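Local coordinates for Mgp-operon protein 3 (Mycoplasma pneumoniae, PDB 6RJ1), which probably mediates cell adhesion as the extracellular P40/P90 adhesin, working alongside adhesin P1 and likely recognising sugars on the host cell surface, at residues Trp45-Asp50 against Ala124-Glu129; Asp50-Ala55 against Val481-Glu486; Val509-Gly514 against Ala599-Pro604; Leu513-Asp518 against Thr636-Lys641. All coordinates share one frame; numbering follows the deposited sequence.

Contact 1: residues Trp45-Asp50 against Ala124-Glu129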
loop_
_atom_site.group_PDB
_atom_site.type_symbol
_atom_site.label_atom_id
_atom_site.label_comp_id
_atom_site.label_asym_id
_atom_site.label_seq_id
_atom_site.Cartn_x
_atom_site.Cartn_y
_atom_site.Cartn_z
ATOM N N TRP A 45 -9.506 -9.964 -13.554
ATOM C CA TRP A 45 -10.616 -10.058 -14.496
ATOM C C TRP A 45 -11.930 -9.840 -13.751
ATOM O O TRP A 45 -12.024 -10.151 -12.565
ATOM C CB TRP A 45 -10.616 -11.425 -15.220
ATOM C CG TRP A 45 -10.676 -12.596 -14.284
ATOM C CD1 TRP A 45 -9.642 -13.145 -13.579
ATOM C CD2 TRP A 45 -11.852 -13.316 -13.900
ATOM N NE1 TRP A 45 -10.101 -14.175 -12.788
ATOM C CE2 TRP A 45 -11.458 -14.292 -12.955
ATOM C CE3 TRP A 45 -13.209 -13.221 -14.253
ATOM C CZ2 TRP A 45 -12.362 -15.201 -12.404
ATOM C CZ3 TRP A 45 -14.104 -14.116 -13.693
ATOM C CH2 TRP A 45 -13.680 -15.087 -12.778
ATOM N N LYS A 46 -12.930 -9.286 -14.440
ATOM C CA LYS A 46 -14.245 -9.026 -13.869
ATOM C C LYS A 46 -15.327 -9.344 -14.905
ATOM O O LYS A 46 -15.183 -8.995 -16.080
ATOM C CB LYS A 46 -14.383 -7.558 -13.393
ATOM C CG LYS A 46 -13.400 -7.086 -12.308
ATOM C CD LYS A 46 -13.676 -7.602 -10.896
ATOM C CE LYS A 46 -12.489 -7.396 -9.977
ATOM N NZ LYS A 46 -12.379 -6.000 -9.447
ATOM N N ARG A 47 -16.399 -10.018 -14.476
ATOM C CA ARG A 47 -17.548 -10.303 -15.333
ATOM C C ARG A 47 -18.449 -9.062 -15.182
ATOM O O ARG A 47 -18.741 -8.652 -14.052
ATOM C CB ARG A 47 -18.278 -11.563 -14.846
ATOM C CG ARG A 47 -18.418 -12.674 -15.865
ATOM C CD ARG A 47 -19.612 -13.531 -15.455
ATOM N NE ARG A 47 -20.480 -13.993 -16.548
ATOM C CZ ARG A 47 -21.122 -13.211 -17.420
ATOM N NH1 ARG A 47 -21.922 -13.744 -18.334
ATOM N NH2 ARG A 47 -20.945 -11.894 -17.402
ATOM N N VAL A 48 -18.808 -8.415 -16.299
ATOM C CA VAL A 48 -19.631 -7.202 -16.281
ATOM C C VAL A 48 -21.013 -7.520 -16.848
ATOM O O VAL A 48 -21.166 -7.742 -18.050
ATOM C CB VAL A 48 -18.938 -5.998 -16.976
ATOM C CG1 VAL A 48 -19.857 -4.782 -17.021
ATOM C CG2 VAL A 48 -17.626 -5.643 -16.284
ATOM N N GLY A 49 -22.001 -7.559 -15.963
ATOM C CA GLY A 49 -23.364 -7.903 -16.332
ATOM C C GLY A 49 -23.412 -9.347 -16.776
ATOM O O GLY A 49 -22.805 -10.208 -16.134
ATOM N N ASP A 50 -24.054 -9.600 -17.919
ATOM C CA ASP A 50 -24.200 -10.944 -18.472
ATOM C C ASP A 50 -23.581 -11.120 -19.883
ATOM O O ASP A 50 -23.369 -12.262 -20.299
ATOM C CB ASP A 50 -25.685 -11.388 -18.444
ATOM C CG ASP A 50 -26.727 -10.443 -19.056
ATOM O OD1 ASP A 50 -26.412 -9.240 -19.254
ATOM O OD2 ASP A 50 -27.866 -10.899 -19.309
ATOM N N ALA A 124 -21.882 -20.742 -23.600
ATOM C CA ALA A 124 -21.090 -20.101 -22.538
ATOM C C ALA A 124 -19.629 -19.871 -22.951
ATOM O O ALA A 124 -18.690 -20.272 -22.256
ATOM C CB ALA A 124 -21.193 -20.870 -21.221
ATOM N N THR A 125 -19.455 -19.234 -24.118
ATOM C CA THR A 125 -18.145 -18.915 -24.686
ATOM C C THR A 125 -17.976 -17.402 -24.780
ATOM O O THR A 125 -18.949 -16.662 -24.614
ATOM C CB THR A 125 -17.923 -19.623 -26.034
ATOM O OG1 THR A 125 -18.876 -19.150 -26.974
ATOM C CG2 THR A 125 -17.990 -21.144 -25.933
ATOM N N TRP A 126 -16.736 -16.948 -25.027
ATOM C CA TRP A 126 -16.398 -15.528 -25.120
ATOM C C TRP A 126 -15.655 -15.213 -26.400
ATOM O O TRP A 126 -14.748 -15.947 -26.790
ATOM C CB TRP A 126 -15.578 -15.089 -23.903
ATOM C CG TRP A 126 -16.315 -15.241 -22.610
ATOM C CD1 TRP A 126 -16.283 -16.313 -21.770
ATOM C CD2 TRP A 126 -17.234 -14.306 -22.035
ATOM N NE1 TRP A 126 -17.114 -16.099 -20.697
ATOM C CE2 TRP A 126 -17.706 -14.870 -20.830
ATOM C CE3 TRP A 126 -17.688 -13.030 -22.408
ATOM C CZ2 TRP A 126 -18.616 -14.206 -19.999
ATOM C CZ3 TRP A 126 -18.602 -12.380 -21.594
ATOM C CH2 TRP A 126 -19.047 -12.959 -20.398
ATOM N N VAL A 127 -16.040 -14.104 -27.042
ATOM C CA VAL A 127 -15.443 -13.593 -28.278
ATOM C C VAL A 127 -14.663 -12.332 -27.909
ATOM O O VAL A 127 -15.166 -11.523 -27.130
ATOM C CB VAL A 127 -16.547 -13.332 -29.349
ATOM C CG1 VAL A 127 -16.021 -12.535 -30.537
ATOM C CG2 VAL A 127 -17.153 -14.642 -29.828
ATOM N N PHE A 128 -13.430 -12.184 -28.433
ATOM C CA PHE A 128 -12.596 -11.011 -28.168
ATOM C C PHE A 128 -13.147 -9.790 -28.915
ATOM O O PHE A 128 -13.389 -9.869 -30.121
ATOM C CB PHE A 128 -11.114 -11.289 -28.521
ATOM C CG PHE A 128 -10.183 -10.097 -28.429
ATOM C CD1 PHE A 128 -9.757 -9.617 -27.192
ATOM C CD2 PHE A 128 -9.734 -9.453 -29.578
ATOM C CE1 PHE A 128 -8.913 -8.513 -27.106
ATOM C CE2 PHE A 128 -8.883 -8.348 -29.491
ATOM C CZ PHE A 128 -8.475 -7.890 -28.257
ATOM N N GLU A 129 -13.384 -8.684 -28.195
ATOM C CA GLU A 129 -13.890 -7.450 -28.795
ATOM C C GLU A 129 -12.742 -6.508 -29.113
ATOM O O GLU A 129 -12.490 -6.230 -30.279
ATOM C CB GLU A 129 -14.905 -6.747 -27.877
ATOM C CG GLU A 129 -16.282 -7.365 -27.875
ATOM C CD GLU A 129 -17.417 -6.367 -28.016
ATOM O OE1 GLU A 129 -17.529 -5.451 -27.165
ATOM O OE2 GLU A 129 -18.199 -6.510 -28.982
#
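Arg47 and Trp126 sit on strands 40-48 and 125-135, whose CA atoms at these two residues are 11.2 Å apart, with strands 52-59 and 114-121 running between them in the sheet, so the contact is made almost wholly by side chains. The indole reaches in from its strand, and its CZ2-CH2 rim comes up over one face of the arginine head. CH2 of Trp126 lies 3.6 Å from NH1 of Arg47, toward the rim of the guanidinium rather than over its middle. The two planes are 77° apart, close to perpendicular, and the groups are therefore not stacked: the guanidinium offers a face while NE lies in the plane of the indole, at its edge. Trp126 has CG anti to its carbonyl carbon (chi1 -62°), which sends the ring toward the arginine, and the bend of the Arg47 chain at chi3 turns the head to receive it. Strands 40-48 and 52-59 form a beta hairpin at one edge of a mixed eight-stranded sheet, and Arg47 also fastens its turn. NH1 of Arg47 donates to the backbone O of Asp50 at 2.9 Å along a nearly straight line (172°). That oxygen lies in the guanidinium plane, but the donor stands well above the carbonyl plane, away from the lone pairs of the oxygen. This bond limits rotation of the head and keeps its face turned to the indole. Leu53 of strand 52-59 touches both Arg47 and Trp126, and Phe118 and Ala120 of strand 114-121 also touch the indole.

Contact 2: residues Asp50-Ala55 against Val481-Glu486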
loop_
_atom_site.group_PDB
_atom_site.type_symbol
_atom_site.label_atom_id
_atom_site.label_comp_id
_atom_site.label_asym_id
_atom_site.label_seq_id
_atom_site.Cartn_x
_atom_site.Cartn_y
_atom_site.Cartn_z
ATOM N N ASP A 50 -24.054 -9.600 -17.919
ATOM C CA ASP A 50 -24.200 -10.944 -18.472
ATOM C C ASP A 50 -23.581 -11.120 -19.883
ATOM O O ASP A 50 -23.369 -12.262 -20.299
ATOM C CB ASP A 50 -25.685 -11.388 -18.444
ATOM C CG ASP A 50 -26.727 -10.443 -19.056
ATOM O OD1 ASP A 50 -26.412 -9.240 -19.254
ATOM O OD2 ASP A 50 -27.866 -10.899 -19.309
ATOM N N THR A 51 -23.272 -10.021 -20.600
ATOM C CA THR A 51 -22.704 -10.102 -21.953
ATOM C C THR A 51 -21.238 -9.597 -22.042
ATOM O O THR A 51 -20.677 -9.576 -23.144
ATOM C CB THR A 51 -23.653 -9.407 -22.976
ATOM O OG1 THR A 51 -23.476 -9.972 -24.282
ATOM C CG2 THR A 51 -23.549 -7.860 -22.999
ATOM N N LYS A 52 -20.624 -9.215 -20.907
ATOM C CA LYS A 52 -19.265 -8.668 -20.901
ATOM C C LYS A 52 -18.303 -9.313 -19.894
ATOM O O LYS A 52 -18.697 -9.683 -18.785
ATOM C CB LYS A 52 -19.326 -7.142 -20.679
ATOM C CG LYS A 52 -18.033 -6.366 -20.967
ATOM C CD LYS A 52 -18.286 -5.115 -21.798
ATOM C CE LYS A 52 -18.931 -3.988 -21.024
ATOM N NZ LYS A 52 -19.572 -3.003 -21.937
ATOM N N LEU A 53 -17.029 -9.421 -20.304
ATOM C CA LEU A 53 -15.922 -9.917 -19.501
ATOM C C LEU A 53 -14.704 -9.042 -19.780
ATOM O O LEU A 53 -14.265 -8.922 -20.924
ATOM C CB LEU A 53 -15.631 -11.404 -19.768
ATOM C CG LEU A 53 -14.474 -12.029 -18.985
ATOM C CD1 LEU A 53 -14.860 -12.298 -17.531
ATOM C CD2 LEU A 53 -14.027 -13.303 -19.646
ATOM N N VAL A 54 -14.196 -8.401 -18.726
ATOM C CA VAL A 54 -13.046 -7.504 -18.765
ATOM C C VAL A 54 -11.853 -8.210 -18.111
ATOM O O VAL A 54 -12.006 -8.776 -17.032
ATOM C CB VAL A 54 -13.387 -6.153 -18.073
ATOM C CG1 VAL A 54 -12.211 -5.188 -18.122
ATOM C CG2 VAL A 54 -14.631 -5.517 -18.691
ATOM N N ALA A 55 -10.680 -8.196 -18.770
ATOM C CA ALA A 55 -9.460 -8.827 -18.248
ATOM C C ALA A 55 -8.278 -7.846 -18.233
ATOM O O ALA A 55 -8.293 -6.859 -18.963
ATOM C CB ALA A 55 -9.117 -10.070 -19.063
ATOM N N VAL A 481 -9.437 4.735 -18.054
ATOM C CA VAL A 481 -9.475 4.626 -19.514
ATOM C C VAL A 481 -10.885 4.384 -20.021
ATOM O O VAL A 481 -11.711 3.809 -19.314
ATOM C CB VAL A 481 -8.471 3.564 -20.066
ATOM C CG1 VAL A 481 -7.030 3.998 -19.858
ATOM C CG2 VAL A 481 -8.705 2.187 -19.452
ATOM N N GLY A 482 -11.143 4.825 -21.245
ATOM C CA GLY A 482 -12.420 4.603 -21.905
ATOM C C GLY A 482 -12.389 3.261 -22.604
ATOM O O GLY A 482 -11.342 2.845 -23.118
ATOM N N GLU A 483 -13.528 2.562 -22.608
ATOM C CA GLU A 483 -13.683 1.266 -23.270
ATOM C C GLU A 483 -13.452 1.447 -24.785
ATOM O O GLU A 483 -12.769 0.640 -25.414
ATOM C CB GLU A 483 -15.096 0.736 -22.995
ATOM C CG GLU A 483 -15.259 -0.757 -23.202
ATOM C CD GLU A 483 -16.663 -1.292 -22.989
ATOM O OE1 GLU A 483 -16.886 -2.484 -23.302
ATOM O OE2 GLU A 483 -17.540 -0.529 -22.518
ATOM N N ASP A 484 -13.980 2.551 -25.332
ATOM C CA ASP A 484 -13.902 2.970 -26.727
ATOM C C ASP A 484 -12.481 3.345 -27.187
ATOM O O ASP A 484 -12.210 3.274 -28.390
ATOM C CB ASP A 484 -14.848 4.167 -26.945
ATOM C CG ASP A 484 -14.613 5.318 -25.972
ATOM O OD1 ASP A 484 -14.857 5.130 -24.753
ATOM O OD2 ASP A 484 -14.180 6.404 -26.426
ATOM N N GLN A 485 -11.601 3.796 -26.250
ATOM C CA GLN A 485 -10.219 4.233 -26.527
ATOM C C GLN A 485 -9.293 3.087 -26.959
ATOM O O GLN A 485 -9.546 1.933 -26.624
ATOM C CB GLN A 485 -9.614 4.940 -25.299
ATOM C CG GLN A 485 -10.135 6.356 -25.037
ATOM C CD GLN A 485 -9.343 7.103 -23.972
ATOM O OE1 GLN A 485 -8.925 6.548 -22.940
ATOM N NE2 GLN A 485 -9.135 8.398 -24.191
ATOM N N GLU A 486 -8.217 3.413 -27.698
ATOM C CA GLU A 486 -7.202 2.455 -28.159
ATOM C C GLU A 486 -6.125 2.298 -27.084
ATOM O O GLU A 486 -5.508 1.237 -26.966
ATOM C CB GLU A 486 -6.547 2.944 -29.463
ATOM C CG GLU A 486 -7.366 2.697 -30.720
ATOM C CD GLU A 486 -7.100 1.382 -31.428
ATOM O OE1 GLU A 486 -7.520 0.324 -30.906
ATOM O OE2 GLU A 486 -6.492 1.412 -32.520
#
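NZ of Lys52 and the carboxylate of Glu483 form a salt bridge, the two side chains coming from opposite directions. NZ of Lys52 donates to OE1 of Glu483 at 3.1 Å, using the syn lone pair of that oxygen, and a weak second bond runs from NZ of Lys52 to OE2 of Glu483 at 3.3 Å. Glu483 reaches out straight, with CG anti to the backbone N (chi1 -160°) and the chain extended beyond it, whereas Lys52 bends at chi2 and chi3 to bring its amine round. Tyr460 OH bonds to both Lys52 NZ and Glu483 OE2, so the pair is closed into a polar trio. Nonpolar contact comes from outside the pair: Ile117 of strand 114-121 and Ile465 of strand 464-468 touch the glutamate. Within the glutamate's own segment, Gly482 N donates to the side-chain OE1 of Gln485 at 3.3 Å, almost linearly, and Gln485 N gives a weak backbone bond to Gly482 O, which marks a beta turn over 482-485. Strands 477-482 and 487-492 are antiparallel neighbours, so this turn closes a beta hairpin, and the salt bridge links it across the face of the mixed sheet to strand 52-59.

Contact 3: residues Val509-Gly514 against Ala599-Pro604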
loop_
_atom_site.group_PDB
_atom_site.type_symbol
_atom_site.label_atom_id
_atom_site.label_comp_id
_atom_site.label_asym_id
_atom_site.label_seq_id
_atom_site.Cartn_x
_atom_site.Cartn_y
_atom_site.Cartn_z
ATOM N N VAL A 509 0.860 15.111 6.315
ATOM C CA VAL A 509 1.428 14.271 5.257
ATOM C C VAL A 509 2.306 15.113 4.338
ATOM O O VAL A 509 3.472 14.769 4.128
ATOM C CB VAL A 509 0.331 13.486 4.479
ATOM C CG1 VAL A 509 0.924 12.659 3.338
ATOM C CG2 VAL A 509 -0.486 12.599 5.420
ATOM N N GLU A 510 1.748 16.233 3.829
ATOM C CA GLU A 510 2.394 17.155 2.893
ATOM C C GLU A 510 3.614 17.867 3.452
ATOM O O GLU A 510 4.548 18.121 2.693
ATOM C CB GLU A 510 1.391 18.167 2.333
ATOM C CG GLU A 510 0.429 17.571 1.310
ATOM C CD GLU A 510 -0.535 18.543 0.651
ATOM O OE1 GLU A 510 -0.715 19.669 1.171
ATOM O OE2 GLU A 510 -1.116 18.170 -0.393
ATOM N N ASN A 511 3.619 18.200 4.752
ATOM C CA ASN A 511 4.757 18.892 5.358
ATOM C C ASN A 511 5.979 17.998 5.455
ATOM O O ASN A 511 7.104 18.480 5.352
ATOM C CB ASN A 511 4.399 19.517 6.712
ATOM C CG ASN A 511 3.457 20.685 6.606
ATOM O OD1 ASN A 511 3.123 21.160 5.507
ATOM N ND2 ASN A 511 2.987 21.164 7.750
ATOM N N GLN A 512 5.761 16.692 5.603
ATOM C CA GLN A 512 6.859 15.742 5.691
ATOM C C GLN A 512 7.386 15.343 4.303
ATOM O O GLN A 512 8.430 14.701 4.232
ATOM C CB GLN A 512 6.482 14.530 6.563
ATOM C CG GLN A 512 7.635 14.101 7.452
ATOM C CD GLN A 512 7.231 13.237 8.613
ATOM O OE1 GLN A 512 7.699 12.105 8.748
ATOM N NE2 GLN A 512 6.392 13.764 9.498
ATOM N N LEU A 513 6.710 15.778 3.203
ATOM C CA LEU A 513 7.119 15.471 1.829
ATOM C C LEU A 513 8.450 16.100 1.477
ATOM O O LEU A 513 9.189 15.560 0.659
ATOM C CB LEU A 513 6.048 15.868 0.793
ATOM C CG LEU A 513 4.746 15.037 0.732
ATOM C CD1 LEU A 513 3.729 15.688 -0.183
ATOM C CD2 LEU A 513 4.995 13.619 0.242
ATOM N N GLY A 514 8.751 17.234 2.093
ATOM C CA GLY A 514 9.997 17.943 1.857
ATOM C C GLY A 514 9.991 19.375 2.337
ATOM O O GLY A 514 9.050 19.818 3.003
ATOM N N ALA A 599 1.201 18.427 17.577
ATOM C CA ALA A 599 2.459 17.700 17.801
ATOM C C ALA A 599 3.044 17.065 16.539
ATOM O O ALA A 599 2.463 16.132 15.973
ATOM C CB ALA A 599 2.307 16.667 18.906
ATOM N N GLY A 600 4.162 17.636 16.090
ATOM C CA GLY A 600 4.917 17.181 14.927
ATOM C C GLY A 600 4.425 17.660 13.579
ATOM O O GLY A 600 4.845 17.116 12.558
ATOM N N LEU A 601 3.548 18.687 13.553
ATOM C CA LEU A 601 2.963 19.240 12.333
ATOM C C LEU A 601 3.992 19.701 11.315
ATOM O O LEU A 601 3.910 19.313 10.144
ATOM C CB LEU A 601 1.953 20.366 12.650
ATOM C CG LEU A 601 1.209 21.029 11.470
ATOM C CD1 LEU A 601 0.416 20.011 10.648
ATOM C CD2 LEU A 601 0.296 22.144 11.956
ATOM N N ASN A 602 4.956 20.523 11.762
ATOM C CA ASN A 602 5.973 21.086 10.884
ATOM C C ASN A 602 7.364 20.467 11.038
ATOM O O ASN A 602 8.186 20.623 10.142
ATOM C CB ASN A 602 6.029 22.600 11.063
ATOM C CG ASN A 602 4.704 23.290 10.863
ATOM O OD1 ASN A 602 4.107 23.272 9.768
ATOM N ND2 ASN A 602 4.225 23.922 11.925
ATOM N N GLY A 603 7.619 19.786 12.152
ATOM C CA GLY A 603 8.916 19.182 12.427
ATOM C C GLY A 603 8.909 18.269 13.631
ATOM O O GLY A 603 7.848 18.045 14.222
ATOM N N PRO A 604 10.081 17.731 14.032
ATOM C CA PRO A 604 10.113 16.794 15.176
ATOM C C PRO A 604 9.704 17.382 16.535
ATOM O O PRO A 604 9.760 18.597 16.737
ATOM C CB PRO A 604 11.562 16.286 15.188
ATOM C CG PRO A 604 12.138 16.665 13.885
ATOM C CD PRO A 604 11.419 17.893 13.435
HETATM O O HOH W 1 4.502 16.365 9.678
#
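The side-chain amides of Asn511 and Asn602 lie side by side and point the same way, their planes 28° apart, while the backbone O of Leu601 sits at the edge of the Asn511 amide, in its plane. ND2 of Asn511 donates to that oxygen at 3.2 Å with an N-H...O angle of 162°. Seen from Leu601, the donor stands well above the carbonyl plane, 53° out of it. OD1 of Asn602 is just as near, 3.1 Å from ND2 of Asn511, but the angle is too poor for a hydrogen bond. The other end of the Asn511 amide is taken too: its OD1 bonds to Lys529 NZ, so polar partners at both ends hold the group's rotation. CD1 of Leu601 comes within 4.0 Å of ND2 of Asn511, and the leucine also touches Lys504, Gln507 and Phe508 of helix 503-511. Alongside, a water bridges the segments: it accepts from NE2 of Gln512 at 3.2 Å and lies 3.0 Å from O of Gly600, to which it can donate. Gln512 OE1 is held meanwhile by Trp579 N and Asn660 ND2. Here the last part of the helix region and the chain leading to Gly514, with its positive phi, are tied by side-chain amides to the irregular loop between helix 591-595 and strand 609-611, within the MgpC adhesin family region, assigned to the beta-propeller clan.

Contact 4: residues Leu513-Asp518 against Thr636-Lys641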
loop_
_atom_site.group_PDB
_atom_site.type_symbol
_atom_site.label_atom_id
_atom_site.label_comp_id
_atom_site.label_asym_id
_atom_site.label_seq_id
_atom_site.Cartn_x
_atom_site.Cartn_y
_atom_site.Cartn_z
ATOM N N LEU A 513 6.710 15.778 3.203
ATOM C CA LEU A 513 7.119 15.471 1.829
ATOM C C LEU A 513 8.450 16.100 1.477
ATOM O O LEU A 513 9.189 15.560 0.659
ATOM C CB LEU A 513 6.048 15.868 0.793
ATOM C CG LEU A 513 4.746 15.037 0.732
ATOM C CD1 LEU A 513 3.729 15.688 -0.183
ATOM C CD2 LEU A 513 4.995 13.619 0.242
ATOM N N GLY A 514 8.751 17.234 2.093
ATOM C CA GLY A 514 9.997 17.943 1.857
ATOM C C GLY A 514 9.991 19.375 2.337
ATOM O O GLY A 514 9.050 19.818 3.003
ATOM N N PHE A 515 11.050 20.102 1.979
ATOM C CA PHE A 515 11.256 21.492 2.357
ATOM C C PHE A 515 10.769 22.489 1.304
ATOM O O PHE A 515 11.082 22.380 0.116
ATOM C CB PHE A 515 12.733 21.729 2.713
ATOM C CG PHE A 515 13.110 23.144 3.068
ATOM C CD1 PHE A 515 12.884 23.643 4.347
ATOM C CD2 PHE A 515 13.728 23.969 2.134
ATOM C CE1 PHE A 515 13.243 24.950 4.679
ATOM C CE2 PHE A 515 14.088 25.280 2.467
ATOM C CZ PHE A 515 13.856 25.755 3.741
ATOM N N LYS A 516 10.036 23.489 1.780
ATOM C CA LYS A 516 9.506 24.575 0.977
ATOM C C LYS A 516 9.676 25.892 1.753
ATOM O O LYS A 516 9.354 25.960 2.947
ATOM C CB LYS A 516 8.031 24.308 0.639
ATOM C CG LYS A 516 7.472 25.233 -0.417
ATOM C CD LYS A 516 6.022 24.896 -0.730
ATOM C CE LYS A 516 5.633 25.407 -2.103
ATOM N NZ LYS A 516 5.517 26.889 -2.164
ATOM N N ASP A 517 10.229 26.917 1.082
ATOM C CA ASP A 517 10.414 28.256 1.637
ATOM C C ASP A 517 10.444 29.279 0.522
ATOM O O ASP A 517 10.940 28.979 -0.564
ATOM C CB ASP A 517 11.678 28.358 2.513
ATOM C CG ASP A 517 11.739 29.604 3.392
ATOM O OD1 ASP A 517 10.685 30.258 3.581
ATOM O OD2 ASP A 517 12.833 29.923 3.888
ATOM N N ASP A 518 9.906 30.480 0.786
ATOM C CA ASP A 518 9.869 31.574 -0.188
ATOM C C ASP A 518 11.277 31.991 -0.639
ATOM O O ASP A 518 11.460 32.348 -1.801
ATOM C CB ASP A 518 9.118 32.792 0.385
ATOM C CG ASP A 518 7.614 32.623 0.578
ATOM O OD1 ASP A 518 6.961 32.011 -0.306
ATOM O OD2 ASP A 518 7.085 33.134 1.595
ATOM N N THR A 636 6.806 24.004 16.141
ATOM C CA THR A 636 7.495 22.941 15.435
ATOM C C THR A 636 7.934 23.520 14.077
ATOM O O THR A 636 7.259 24.407 13.554
ATOM C CB THR A 636 6.592 21.666 15.459
ATOM O OG1 THR A 636 7.234 20.587 14.809
ATOM C CG2 THR A 636 5.163 21.885 14.898
ATOM N N THR A 637 9.114 23.132 13.570
ATOM C CA THR A 637 9.622 23.649 12.288
ATOM C C THR A 637 10.399 22.553 11.559
ATOM O O THR A 637 10.891 21.639 12.210
ATOM C CB THR A 637 10.393 25.000 12.464
ATOM O OG1 THR A 637 10.405 25.722 11.231
ATOM C CG2 THR A 637 11.822 24.829 12.979
ATOM N N TYR A 638 10.507 22.649 10.228
ATOM C CA TYR A 638 11.223 21.679 9.390
ATOM C C TYR A 638 12.731 21.605 9.754
ATOM O O TYR A 638 13.336 22.648 9.991
ATOM C CB TYR A 638 11.027 22.000 7.882
ATOM C CG TYR A 638 11.426 20.865 6.966
ATOM C CD1 TYR A 638 10.528 19.856 6.645
ATOM C CD2 TYR A 638 12.721 20.766 6.473
ATOM C CE1 TYR A 638 10.911 18.768 5.857
ATOM C CE2 TYR A 638 13.122 19.672 5.704
ATOM C CZ TYR A 638 12.210 18.686 5.385
ATOM O OH TYR A 638 12.598 17.635 4.595
ATOM N N PRO A 639 13.343 20.389 9.775
ATOM C CA PRO A 639 14.775 20.275 10.141
ATOM C C PRO A 639 15.797 20.796 9.117
ATOM O O PRO A 639 16.581 20.022 8.558
ATOM C CB PRO A 639 14.947 18.774 10.390
ATOM C CG PRO A 639 13.921 18.134 9.529
ATOM C CD PRO A 639 12.739 19.056 9.577
ATOM N N VAL A 640 15.807 22.122 8.899
ATOM C CA VAL A 640 16.734 22.863 8.034
ATOM C C VAL A 640 17.099 24.147 8.790
ATOM O O VAL A 640 16.193 24.930 9.120
ATOM C CB VAL A 640 16.165 23.156 6.612
ATOM C CG1 VAL A 640 17.005 24.196 5.869
ATOM C CG2 VAL A 640 16.053 21.882 5.786
ATOM N N LYS A 641 18.418 24.346 9.084
ATOM C CA LYS A 641 18.950 25.522 9.794
ATOM C C LYS A 641 18.585 26.798 9.034
ATOM O O LYS A 641 18.713 26.837 7.811
ATOM C CB LYS A 641 20.474 25.414 9.978
ATOM C CG LYS A 641 20.979 26.165 11.206
ATOM C CD LYS A 641 22.481 26.434 11.171
ATOM C CE LYS A 641 23.300 25.416 11.924
ATOM N NZ LYS A 641 24.750 25.608 11.683
#
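Over one face of the Tyr638 ring lies the start of Phe515, its CB making a CH-pi contact 4.1 Å from the ring centroid; this is the tight part of the contact. On the opposite face of that ring rests CD of Pro639, leaving the tyrosine clamped between its own neighbour and the other loop. The two aromatic rings are neither stacked nor edge-to-face: their planes stand 50° apart and their centroids 5.7 Å, with CD1 of Phe515 3.6 Å from CD2 of Tyr638. Farther along the tyrosine ring, Gly514 O comes 3.6 Å from CE1 of Tyr638. Pro639 is the centre of an inverse gamma turn, closed by Val640 N donating to Tyr638 O at 2.8 Å, and it sends both Tyr638 and Val640 toward Phe515. Packing is easier at Val640, whose CG1 lies over one face of the Phe515 ring, toward the rim, and whose CG2 is 3.9 Å from CD1 of Phe515. Ile650 of strand 650-654 touches both aromatic residues. Beyond Phe515 the chain leaves the contact: Lys516 points away and is exposed, and the side chain of Asp517 touches Lys645 and bonds through OD2 to Ser519 OG, while Asn525 and Asn527 bond to Phe515 O.

Contacts 1 and 2 are surface contacts on one mixed sheet, whereas contacts 3 and 4 are partly buried. Contact 3 lies on the opposite side of the chain's centre from contacts 1 and 2, and contact 4 from contact 1; the centres of contacts 1 and 3 are about 48 Å apart. The first two share Asp50 and the hairpin of strands 40-48 and 52-59, where Lys46 N is 2.8 Å from Val54 O, and both rely on long charged side chains. Contacts 3 and 4 share Leu513 and Gly514: contact 3 joins the end region of a helix to a loop through amides and a water, contact 4 two loops through aromatic and aliphatic groups. Weak hydrogen bonds from Asn602 and Gly603 to Thr636 link their second segments directly.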